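Local coordinates for probable signal peptide protein (Ralstonia solanacearum, PDB 2QGU), which binds phospholipid, here a phosphatidylethanolamine, and probably carries lipid across the periplasm between the inner and outer membranes, at residues 58-63 and 111-116; 95-100 and 189-194; 105-110 and 200-205. The protein carries 13 engineered substitutions. All coordinates share one frame; numbering follows the deposited sequence.

Contact 1 of 3, residues 58-63 and 111-116; sequences QKVFQL and GALANV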
loop_
_atom_site.group_PDB
_atom_site.type_symbol
_atom_site.label_atom_id
_atom_site.label_comp_id
_atom_site.label_asym_id
_atom_site.label_seq_id
_atom_site.Cartn_x
_atom_site.Cartn_y
_atom_site.Cartn_z
ATOM N N GLN A 58 -1.860 -8.351 14.798
ATOM C CA GLN A 58 -0.418 -8.551 14.798
ATOM C C GLN A 58 0.010 -9.393 13.601
ATOM O O GLN A 58 0.992 -9.070 12.930
ATOM C CB GLN A 58 0.069 -9.177 16.113
ATOM C CG GLN A 58 1.586 -9.392 16.173
ATOM C CD GLN A 58 2.373 -8.090 16.201
ATOM O OE1 GLN A 58 2.719 -7.592 17.270
ATOM N NE2 GLN A 58 2.644 -7.525 15.026
ATOM N N LYS A 59 -0.745 -10.453 13.322
ATOM C CA LYS A 59 -0.457 -11.318 12.187
ATOM C C LYS A 59 -0.668 -10.638 10.833
ATOM O O LYS A 59 0.027 -10.960 9.870
ATOM C CB LYS A 59 -1.239 -12.630 12.302
ATOM C CG LYS A 59 -0.751 -13.486 13.464
ATOM C CD LYS A 59 -1.527 -14.778 13.591
ATOM C CE LYS A 59 -0.939 -15.652 14.690
ATOM N NZ LYS A 59 0.463 -16.067 14.402
ATOM N N VAL A 60 -1.598 -9.687 10.765
ATOM C CA VAL A 60 -1.792 -8.908 9.533
ATOM C C VAL A 60 -0.572 -8.014 9.282
ATOM O O VAL A 60 -0.088 -7.912 8.154
ATOM C CB VAL A 60 -3.096 -8.071 9.568
ATOM C CG1 VAL A 60 -3.186 -7.170 8.359
ATOM C CG2 VAL A 60 -4.309 -8.976 9.608
ATOM N N PHE A 61 -0.071 -7.368 10.336
ATOM C CA PHE A 61 1.161 -6.593 10.215
ATOM C C PHE A 61 2.317 -7.469 9.738
ATOM O O PHE A 61 3.079 -7.073 8.864
ATOM C CB PHE A 61 1.523 -5.912 11.542
ATOM C CG PHE A 61 0.906 -4.551 11.720
ATOM C CD1 PHE A 61 1.688 -3.403 11.615
ATOM C CD2 PHE A 61 -0.449 -4.416 12.002
ATOM C CE1 PHE A 61 1.131 -2.139 11.786
ATOM C CE2 PHE A 61 -1.025 -3.147 12.169
ATOM C CZ PHE A 61 -0.226 -2.013 12.063
ATOM N N GLN A 62 2.436 -8.661 10.314
ATOM C CA GLN A 62 3.494 -9.593 9.933
ATOM C C GLN A 62 3.342 -10.065 8.481
ATOM O O GLN A 62 4.338 -10.172 7.760
ATOM C CB GLN A 62 3.580 -10.754 10.932
ATOM C CG GLN A 62 4.057 -10.289 12.319
ATOM C CD GLN A 62 3.765 -11.274 13.437
ATOM O OE1 GLN A 62 2.926 -12.163 13.306
ATOM N NE2 GLN A 62 4.460 -11.102 14.560
ATOM N N LEU A 63 2.101 -10.304 8.053
ATOM C CA LEU A 63 1.791 -10.623 6.651
ATOM C C LEU A 63 2.293 -9.542 5.707
ATOM O O LEU A 63 2.933 -9.834 4.691
ATOM C CB LEU A 63 0.279 -10.816 6.461
ATOM C CG LEU A 63 -0.297 -10.894 5.037
ATOM C CD1 LEU A 63 -0.080 -12.265 4.425
ATOM C CD2 LEU A 63 -1.776 -10.565 5.039
ATOM N N GLY A 111 -9.284 -5.473 7.857
ATOM C CA GLY A 111 -10.557 -6.183 7.741
ATOM C C GLY A 111 -10.730 -6.871 6.400
ATOM O O GLY A 111 -11.111 -8.048 6.340
ATOM N N ALA A 112 -10.439 -6.146 5.324
ATOM C CA ALA A 112 -10.557 -6.685 3.975
ATOM C C ALA A 112 -9.631 -7.879 3.779
ATOM O O ALA A 112 -10.015 -8.874 3.168
ATOM C CB ALA A 112 -10.275 -5.607 2.937
ATOM N N LEU A 113 -8.412 -7.784 4.303
ATOM C CA LEU A 113 -7.465 -8.887 4.188
ATOM C C LEU A 113 -7.921 -10.110 4.981
ATOM O O LEU A 113 -7.892 -11.227 4.466
ATOM C CB LEU A 113 -6.066 -8.447 4.620
ATOM C CG LEU A 113 -5.413 -7.420 3.692
ATOM C CD1 LEU A 113 -4.165 -6.841 4.329
ATOM C CD2 LEU A 113 -5.101 -8.049 2.328
ATOM N N ALA A 114 -8.352 -9.898 6.222
ATOM C CA ALA A 114 -8.799 -11.004 7.075
ATOM C C ALA A 114 -10.023 -11.723 6.525
ATOM O O ALA A 114 -10.213 -12.912 6.785
ATOM C CB ALA A 114 -9.073 -10.510 8.479
ATOM N N ASN A 115 -10.843 -11.001 5.765
ATOM C CA ASN A 115 -12.090 -11.541 5.234
ATOM C C ASN A 115 -11.916 -12.343 3.944
ATOM O O ASN A 115 -12.882 -12.911 3.422
ATOM C CB ASN A 115 -13.123 -10.423 5.057
ATOM C CG ASN A 115 -13.659 -9.907 6.380
ATOM O OD1 ASN A 115 -13.542 -10.562 7.420
ATOM N ND2 ASN A 115 -14.257 -8.724 6.344
ATOM N N VAL A 116 -10.685 -12.402 3.435
ATOM C CA VAL A 116 -10.382 -13.213 2.251
ATOM C C VAL A 116 -10.736 -14.684 2.498
ATOM O O VAL A 116 -10.426 -15.236 3.558
ATOM C CB VAL A 116 -8.899 -13.055 1.818
ATOM C CG1 VAL A 116 -8.454 -14.184 0.880
ATOM C CG2 VAL A 116 -8.685 -11.685 1.163
#

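Contact 2 of 3, residues 95-100 and 189-194; sequences QQIQDG and GGVGGL. Engineered in segment 189-194: Gly192 (natural residue Ser).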
loop_
_atom_site.group_PDB
_atom_site.type_symbol
_atom_site.label_atom_id
_atom_site.label_comp_id
_atom_site.label_asym_id
_atom_site.label_seq_id
_atom_site.Cartn_x
_atom_site.Cartn_y
_atom_site.Cartn_z
ATOM N N GLN A 95 11.069 9.087 8.859
ATOM C CA GLN A 95 10.873 7.718 9.325
ATOM C C GLN A 95 9.557 7.565 10.094
ATOM O O GLN A 95 8.806 6.614 9.867
ATOM C CB GLN A 95 12.056 7.255 10.183
ATOM C CG GLN A 95 12.037 5.762 10.486
ATOM C CD GLN A 95 12.090 4.917 9.228
ATOM O OE1 GLN A 95 11.143 4.186 8.908
ATOM N NE2 GLN A 95 13.189 5.023 8.496
ATOM N N GLN A 96 9.272 8.507 10.992
ATOM C CA GLN A 96 8.037 8.463 11.780
ATOM C C GLN A 96 6.798 8.525 10.897
ATOM O O GLN A 96 5.823 7.811 11.144
ATOM C CB GLN A 96 7.999 9.600 12.801
ATOM C CG GLN A 96 9.063 9.480 13.882
ATOM C CD GLN A 96 9.134 10.687 14.791
ATOM O OE1 GLN A 96 8.543 11.731 14.521
ATOM N NE2 GLN A 96 9.876 10.549 15.880
ATOM N N ILE A 97 6.846 9.387 9.882
ATOM C CA ILE A 97 5.735 9.522 8.934
ATOM C C ILE A 97 5.541 8.261 8.089
ATOM O O ILE A 97 4.411 7.800 7.926
ATOM C CB ILE A 97 5.864 10.811 8.084
ATOM C CG1 ILE A 97 5.643 12.035 8.980
ATOM C CG2 ILE A 97 4.854 10.824 6.928
ATOM C CD1 ILE A 97 6.130 13.348 8.402
ATOM N N GLN A 98 6.629 7.702 7.564
ATOM C CA GLN A 98 6.525 6.436 6.840
ATOM C C GLN A 98 5.906 5.344 7.715
ATOM O O GLN A 98 4.999 4.633 7.278
ATOM C CB GLN A 98 7.878 5.979 6.291
ATOM C CG GLN A 98 7.746 4.776 5.362
ATOM C CD GLN A 98 9.068 4.182 4.903
ATOM O OE1 GLN A 98 9.131 2.999 4.568
ATOM N NE2 GLN A 98 10.119 4.991 4.875
ATOM N N ASP A 99 6.389 5.221 8.950
ATOM C CA ASP A 99 5.892 4.198 9.865
ATOM C C ASP A 99 4.423 4.417 10.226
ATOM O O ASP A 99 3.634 3.471 10.249
ATOM C CB ASP A 99 6.754 4.140 11.130
ATOM C CG ASP A 99 8.169 3.643 10.863
ATOM O OD1 ASP A 99 8.449 3.157 9.747
ATOM O OD2 ASP A 99 9.009 3.736 11.783
ATOM N N GLY A 100 4.053 5.670 10.489
ATOM C CA GLY A 100 2.672 5.999 10.850
ATOM C C GLY A 100 1.704 5.826 9.692
ATOM O O GLY A 100 0.576 5.373 9.879
ATOM N N GLY A 189 0.106 23.935 10.112
ATOM C CA GLY A 189 1.288 24.794 10.049
ATOM C C GLY A 189 2.630 24.104 9.871
ATOM O O GLY A 189 3.675 24.691 10.161
ATOM N N GLY A 190 2.615 22.863 9.390
ATOM C CA GLY A 190 3.862 22.193 9.052
ATOM C C GLY A 190 3.885 20.689 9.219
ATOM O O GLY A 190 2.861 20.064 9.495
ATOM N N VAL A 191 5.087 20.128 9.070
ATOM C CA VAL A 191 5.322 18.679 9.114
ATOM C C VAL A 191 5.018 18.082 10.484
ATOM O O VAL A 191 4.525 16.956 10.586
ATOM C CB VAL A 191 6.776 18.346 8.696
ATOM C CG1 VAL A 191 7.108 16.878 8.977
ATOM C CG2 VAL A 191 6.989 18.680 7.221
ATOM N N GLY A 192 5.314 18.835 11.540
ATOM C CA GLY A 192 4.955 18.416 12.885
ATOM C C GLY A 192 3.464 18.165 13.021
ATOM O O GLY A 192 3.041 17.227 13.706
ATOM N N GLY A 193 2.668 18.997 12.348
ATOM C CA GLY A 193 1.214 18.834 12.307
ATOM C C GLY A 193 0.798 17.511 11.689
ATOM O O GLY A 193 -0.149 16.870 12.155
ATOM N N LEU A 194 1.511 17.100 10.647
ATOM C CA LEU A 194 1.230 15.823 10.001
ATOM C C LEU A 194 1.535 14.632 10.912
ATOM O O LEU A 194 0.761 13.671 10.965
ATOM C CB LEU A 194 1.978 15.702 8.671
ATOM C CG LEU A 194 1.734 14.385 7.925
ATOM C CD1 LEU A 194 0.249 14.188 7.602
ATOM C CD2 LEU A 194 2.549 14.308 6.667
#

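Contact 3 of 3, residues 105-110 and 200-205; sequences LIRTYA and ERNAQL. Engineered in segment 105-110: Ile106 (natural residue Val). With PEF (di-palmitoyl-3-sn-phosphatidylethanolamine), chain B.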
loop_
_atom_site.group_PDB
_atom_site.type_symbol
_atom_site.label_atom_id
_atom_site.label_comp_id
_atom_site.label_asym_id
_atom_site.label_seq_id
_atom_site.Cartn_x
_atom_site.Cartn_y
_atom_site.Cartn_z
ATOM N N LEU A 105 -2.466 2.560 6.880
ATOM C CA LEU A 105 -2.952 1.744 5.764
ATOM C C LEU A 105 -3.228 0.295 6.158
ATOM O O LEU A 105 -4.255 -0.259 5.778
ATOM C CB LEU A 105 -1.990 1.803 4.576
ATOM C CG LEU A 105 -1.841 3.167 3.901
ATOM C CD1 LEU A 105 -0.874 3.025 2.736
ATOM C CD2 LEU A 105 -3.190 3.709 3.420
ATOM N N ILE A 106 -2.322 -0.313 6.926
ATOM C CA ILE A 106 -2.519 -1.699 7.342
ATOM C C ILE A 106 -3.795 -1.799 8.183
ATOM O O ILE A 106 -4.632 -2.669 7.945
ATOM C CB ILE A 106 -1.296 -2.279 8.102
ATOM C CG1 ILE A 106 -0.051 -2.295 7.207
ATOM C CG2 ILE A 106 -1.600 -3.691 8.617
ATOM C CD1 ILE A 106 1.224 -2.723 7.929
ATOM N N ARG A 107 -3.958 -0.896 9.148
ATOM C CA ARG A 107 -5.150 -0.889 9.996
ATOM C C ARG A 107 -6.438 -0.634 9.211
ATOM O O ARG A 107 -7.484 -1.194 9.529
ATOM C CB ARG A 107 -4.999 0.132 11.128
ATOM C CG ARG A 107 -3.905 -0.225 12.115
ATOM C CD ARG A 107 -3.642 0.913 13.111
ATOM N NE ARG A 107 -2.544 0.552 14.006
ATOM C CZ ARG A 107 -2.682 -0.163 15.120
ATOM N NH1 ARG A 107 -3.880 -0.594 15.494
ATOM N NH2 ARG A 107 -1.619 -0.454 15.857
ATOM N N THR A 108 -6.347 0.200 8.177
ATOM C CA THR A 108 -7.488 0.498 7.309
ATOM C C THR A 108 -7.946 -0.742 6.532
ATOM O O THR A 108 -9.149 -0.991 6.396
ATOM C CB THR A 108 -7.154 1.662 6.340
ATOM O OG1 THR A 108 -6.888 2.848 7.106
ATOM C CG2 THR A 108 -8.310 1.952 5.382
ATOM N N TYR A 109 -6.987 -1.520 6.029
ATOM C CA TYR A 109 -7.312 -2.638 5.152
ATOM C C TYR A 109 -7.245 -3.998 5.827
ATOM O O TYR A 109 -7.459 -5.022 5.183
ATOM C CB TYR A 109 -6.449 -2.588 3.880
ATOM C CG TYR A 109 -6.736 -1.347 3.068
ATOM C CD1 TYR A 109 -7.957 -1.188 2.412
ATOM C CD2 TYR A 109 -5.800 -0.320 2.972
ATOM C CE1 TYR A 109 -8.239 -0.041 1.688
ATOM C CE2 TYR A 109 -6.072 0.828 2.240
ATOM C CZ TYR A 109 -7.289 0.960 1.603
ATOM O OH TYR A 109 -7.555 2.109 0.886
ATOM N N ALA A 110 -6.991 -4.006 7.133
ATOM C CA ALA A 110 -6.856 -5.265 7.869
ATOM C C ALA A 110 -8.120 -6.116 7.790
ATOM O O ALA A 110 -8.033 -7.339 7.680
ATOM C CB ALA A 110 -6.494 -5.000 9.319
ATOM N N GLU A 200 -3.107 10.734 15.669
ATOM C CA GLU A 200 -4.557 10.761 15.891
ATOM C C GLU A 200 -5.294 9.680 15.101
ATOM O O GLU A 200 -6.164 8.994 15.638
ATOM C CB GLU A 200 -5.121 12.134 15.544
ATOM C CG GLU A 200 -4.668 13.236 16.478
ATOM C CD GLU A 200 -4.982 14.620 15.945
ATOM O OE1 GLU A 200 -5.722 14.726 14.947
ATOM O OE2 GLU A 200 -4.469 15.603 16.524
ATOM N N ARG A 201 -4.934 9.527 13.828
ATOM C CA ARG A 201 -5.598 8.555 12.963
ATOM C C ARG A 201 -5.349 7.128 13.429
ATOM O O ARG A 201 -6.266 6.303 13.451
ATOM C CB ARG A 201 -5.157 8.725 11.506
ATOM C CG ARG A 201 -5.671 9.996 10.843
ATOM C CD ARG A 201 -7.191 9.978 10.658
ATOM N NE ARG A 201 -7.698 11.307 10.317
ATOM C CZ ARG A 201 -8.984 11.630 10.179
ATOM N NH1 ARG A 201 -9.316 12.876 9.864
ATOM N NH2 ARG A 201 -9.938 10.719 10.341
ATOM N N ASN A 202 -4.106 6.844 13.809
ATOM C CA ASN A 202 -3.762 5.521 14.306
ATOM C C ASN A 202 -4.434 5.211 15.631
ATOM O O ASN A 202 -4.849 4.081 15.860
ATOM C CB ASN A 202 -2.248 5.343 14.368
ATOM C CG ASN A 202 -1.663 5.003 13.013
ATOM O OD1 ASN A 202 -2.018 3.982 12.415
ATOM N ND2 ASN A 202 -0.779 5.857 12.512
ATOM N N ALA A 203 -4.569 6.220 16.488
ATOM C CA ALA A 203 -5.312 6.051 17.734
ATOM C C ALA A 203 -6.792 5.749 17.475
ATOM O O ALA A 203 -7.369 4.871 18.115
ATOM C CB ALA A 203 -5.153 7.274 18.624
ATOM N N GLN A 204 -7.390 6.462 16.524
ATOM C CA GLN A 204 -8.796 6.256 16.156
ATOM C C GLN A 204 -9.040 4.866 15.563
ATOM O O GLN A 204 -10.039 4.217 15.884
ATOM C CB GLN A 204 -9.264 7.349 15.184
ATOM C CG GLN A 204 -10.736 7.257 14.765
ATOM C CD GLN A 204 -11.702 7.483 15.915
ATOM O OE1 GLN A 204 -11.681 8.531 16.566
ATOM N NE2 GLN A 204 -12.566 6.503 16.162
ATOM N N LEU A 205 -8.131 4.414 14.701
ATOM C CA LEU A 205 -8.235 3.081 14.100
ATOM C C LEU A 205 -8.026 1.963 15.120
ATOM O O LEU A 205 -8.623 0.888 15.005
ATOM C CB LEU A 205 -7.238 2.924 12.950
ATOM C CG LEU A 205 -7.547 3.653 11.641
ATOM C CD1 LEU A 205 -6.284 3.811 10.821
ATOM C CD2 LEU A 205 -8.611 2.919 10.832
HETATM C C2 PEF B . -13.052 -5.631 -0.171
HETATM C C1 PEF B . -14.571 -5.501 -0.068
HETATM N N PEF B . -18.935 -4.961 3.922
HETATM C C3 PEF B . -12.697 -7.025 -0.645
HETATM C C4 PEF B . -17.003 -4.378 2.534
HETATM C C5 PEF B . -18.295 -3.872 3.170
HETATM C C10 PEF B . -11.922 -3.609 -0.471
HETATM C C11 PEF B . -11.080 -2.666 -1.320
HETATM C C12 PEF B . -9.826 -3.388 -1.814
HETATM C C13 PEF B . -8.878 -3.603 -0.640
HETATM C C14 PEF B . -7.506 -4.055 -1.106
HETATM C C15 PEF B . -6.574 -4.185 0.097
HETATM C C16 PEF B . -5.124 -4.319 -0.359
HETATM C C17 PEF B . -4.163 -4.153 0.814
HETATM C C18 PEF B . -3.804 -2.680 1.021
HETATM C C19 PEF B . -2.316 -2.523 1.318
HETATM C C20 PEF B . -2.041 -2.690 2.816
HETATM C C21 PEF B . -0.544 -2.605 3.106
HETATM C C22 PEF B . -0.065 -1.155 3.074
HETATM C C23 PEF B . 1.365 -1.035 3.599
HETATM C C24 PEF B . 2.377 -1.042 2.456
HETATM C C25 PEF B . 3.756 -1.474 2.949
HETATM C C30 PEF B . -10.909 -8.305 -1.398
HETATM C C31 PEF B . -9.589 -8.715 -1.639
HETATM C C32 PEF B . -8.585 -8.030 -0.968
HETATM C C33 PEF B . -7.238 -8.768 -1.104
HETATM C C34 PEF B . -6.299 -8.112 -2.129
HETATM C C35 PEF B . -4.812 -8.320 -1.779
HETATM C C36 PEF B . -3.995 -7.422 -2.474
HETATM C C37 PEF B . -2.661 -7.454 -2.055
HETATM C C38 PEF B . -1.892 -6.540 -2.783
HETATM C C39 PEF B . -0.453 -6.417 -2.263
HETATM C C40 PEF B . 0.288 -5.220 -2.892
HETATM C C41 PEF B . 0.059 -3.924 -2.092
HETATM C C42 PEF B . 1.157 -2.888 -2.358
HETATM C C43 PEF B . 0.709 -1.478 -1.948
HETATM C C44 PEF B . 1.843 -0.459 -2.104
HETATM C C45 PEF B . 1.393 0.947 -1.699
HETATM O O4 PEF B . -12.020 -3.415 0.745
HETATM O O5 PEF B . -11.786 -8.917 -2.000
HETATM O O2 PEF B . -12.541 -4.653 -1.095
HETATM O O3 PEF B . -11.272 -7.281 -0.557
HETATM O O1P PEF B . -17.086 -7.300 0.029
HETATM O O2P PEF B . -16.685 -7.317 2.555
HETATM O O3P PEF B . -15.030 -6.231 1.072
HETATM O O4P PEF B . -17.316 -5.210 1.403
HETATM P P PEF B . -16.573 -6.635 1.252
HETATM O O HOH W 1 -6.453 -0.937 14.180
#

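Contact 1 of 3, residues 58-63 and 111-116
Val60 and Leu113 meet through single methyl groups, with CG1 of Val60 4.2 Å from CD1 of Leu113, their side chains slanting past each other. The same Leu113 methyl also faces Leu63, whose CD2 is 4.5 Å from CD1 of Leu113, so one branch of the leucine points at two residues one turn apart on helix 57-67. All three residues are buried and apolar, no hydrogen bond crosses between the segments, and the touch is a light one. In Val60 the touching methyl stands anti to the backbone N; chi1 174° lays it along its helix, in the direction of Leu63, where it meets Leu113. Backbones come nearest at Val60 and Ala114, whose CA atoms are 7.7 Å apart. While Leu113 turns CD1 to helix 57-67, its CD2 branch lies against the bound phosphatidylethanolamine, the side chain being about 4 Å from it at its nearest, so it lines the pocket with Ala112 and Val116. Around it, helix 50-53 adds Leu52 against both Val60 and Leu63, helix 31-47 covers Leu63 with Thr45 and Ile46 and meets Val116 through Leu43, and helix 91-114 runs out here before strand 120-123 opens the antiparallel sheet.

Contact 2 of 3, residues 95-100 and 189-194
Helices 91-114 and 191-206 come nearest here at Ile97 and Leu194, whose CA atoms are 7.8 Å apart, so the backbones stay well separated. Side chains bridge the gap, and Ile97 supplies all of the reach from its helix. Its CD1 lies 3.7 Å from CG1 of Val191 and 4.1 Å from CD2 of Leu194, while its CG2 branch comes within 4.2 Å of CD2 of Leu194. The isoleucine crosses each partner at about a right angle. An extended chain (chi2 163°) carries CD1 that far. On the other side, helix 173-188 ends in a Schellman motif, with Gly189 at positive phi (81°) making the turn, and the chain then turns into helix 191-206. Val191 and Leu194 lie three residues apart near the start of this helix; Leu194 points toward Ile97, whereas Val191 touches it from the flank with CG1. Met82 of helix 74-82 packs on Ile97, as do Val195 and Leu198 from further along helix 191-206, and Phe181 and Ile185 of helix 173-188 cover Leu194.

Contact 3 of 3, residues 105-110 and 200-205
Arg107 and Leu205 pass each other at a slant, with CB of Arg107 3.9 Å from CD1 of Leu205, so it is the aliphatic part of the arginine that does the packing. The leucine's branches also lie against Thr108, whose OG1 is 3.9 Å from CD1 of Leu205; that hydroxyl is bonded to Leu104 O of its own helix. Asn202 meets the arginine differently. Its side chain crosses at about a right angle, bringing OD1 within 3.5 Å of CD of Arg107, and the amide plane is turned 73° from the guanidinium. The two polar groups share a partner instead of bonding directly: Ser103 OG is hydrogen-bonded to both Arg107 NE and Asn202 OD1. The arginine chain is extended to NE, and chi4 -85° then turns the guanidinium so that NH1 of Arg107 meets, 2.9 Å away and in plane at the edge, the O of a water that gives a weak bond to Leu205 O. The axes of segments 105-110 and 200-205 approach to 10.0 Å and run in the same general direction, 28° apart. Behind this solvent-exposed seam, the other side of segment 105-110 lines the lipid pocket, where CD2 of Tyr109 is 3.7 Å from C18 of the phosphatidylethanolamine. Helix 91-114 is thus set between lipid and helix 191-206, with helix 57-67 packing on Arg107 and engineered Ile106 (naturally valine), and helix 173-188 covering Leu105 and Tyr109 through Leu173.

Helix 91-114 is common to all three contacts, and their chemistry differs with burial. Contacts 1 and 2 are buried and wholly apolar, resting on a few methyl groups, and their centres lie about 25 Å apart. Contact 3 falls between them at the surface, buries more area than either, and mixes aliphatic packing with serine- and water-mediated polar links. Contacts 2 and 3 join the same pair of helices, and Gly100 O to Asn202 ND2 is a probable hydrogen bond between them; contact 1 instead brings in helix 57-67, whose Phe61 packs on the engineered Ile106 of contact 3. Contacts 1 and 3 border the lipid, whereas contact 2 stands away from it.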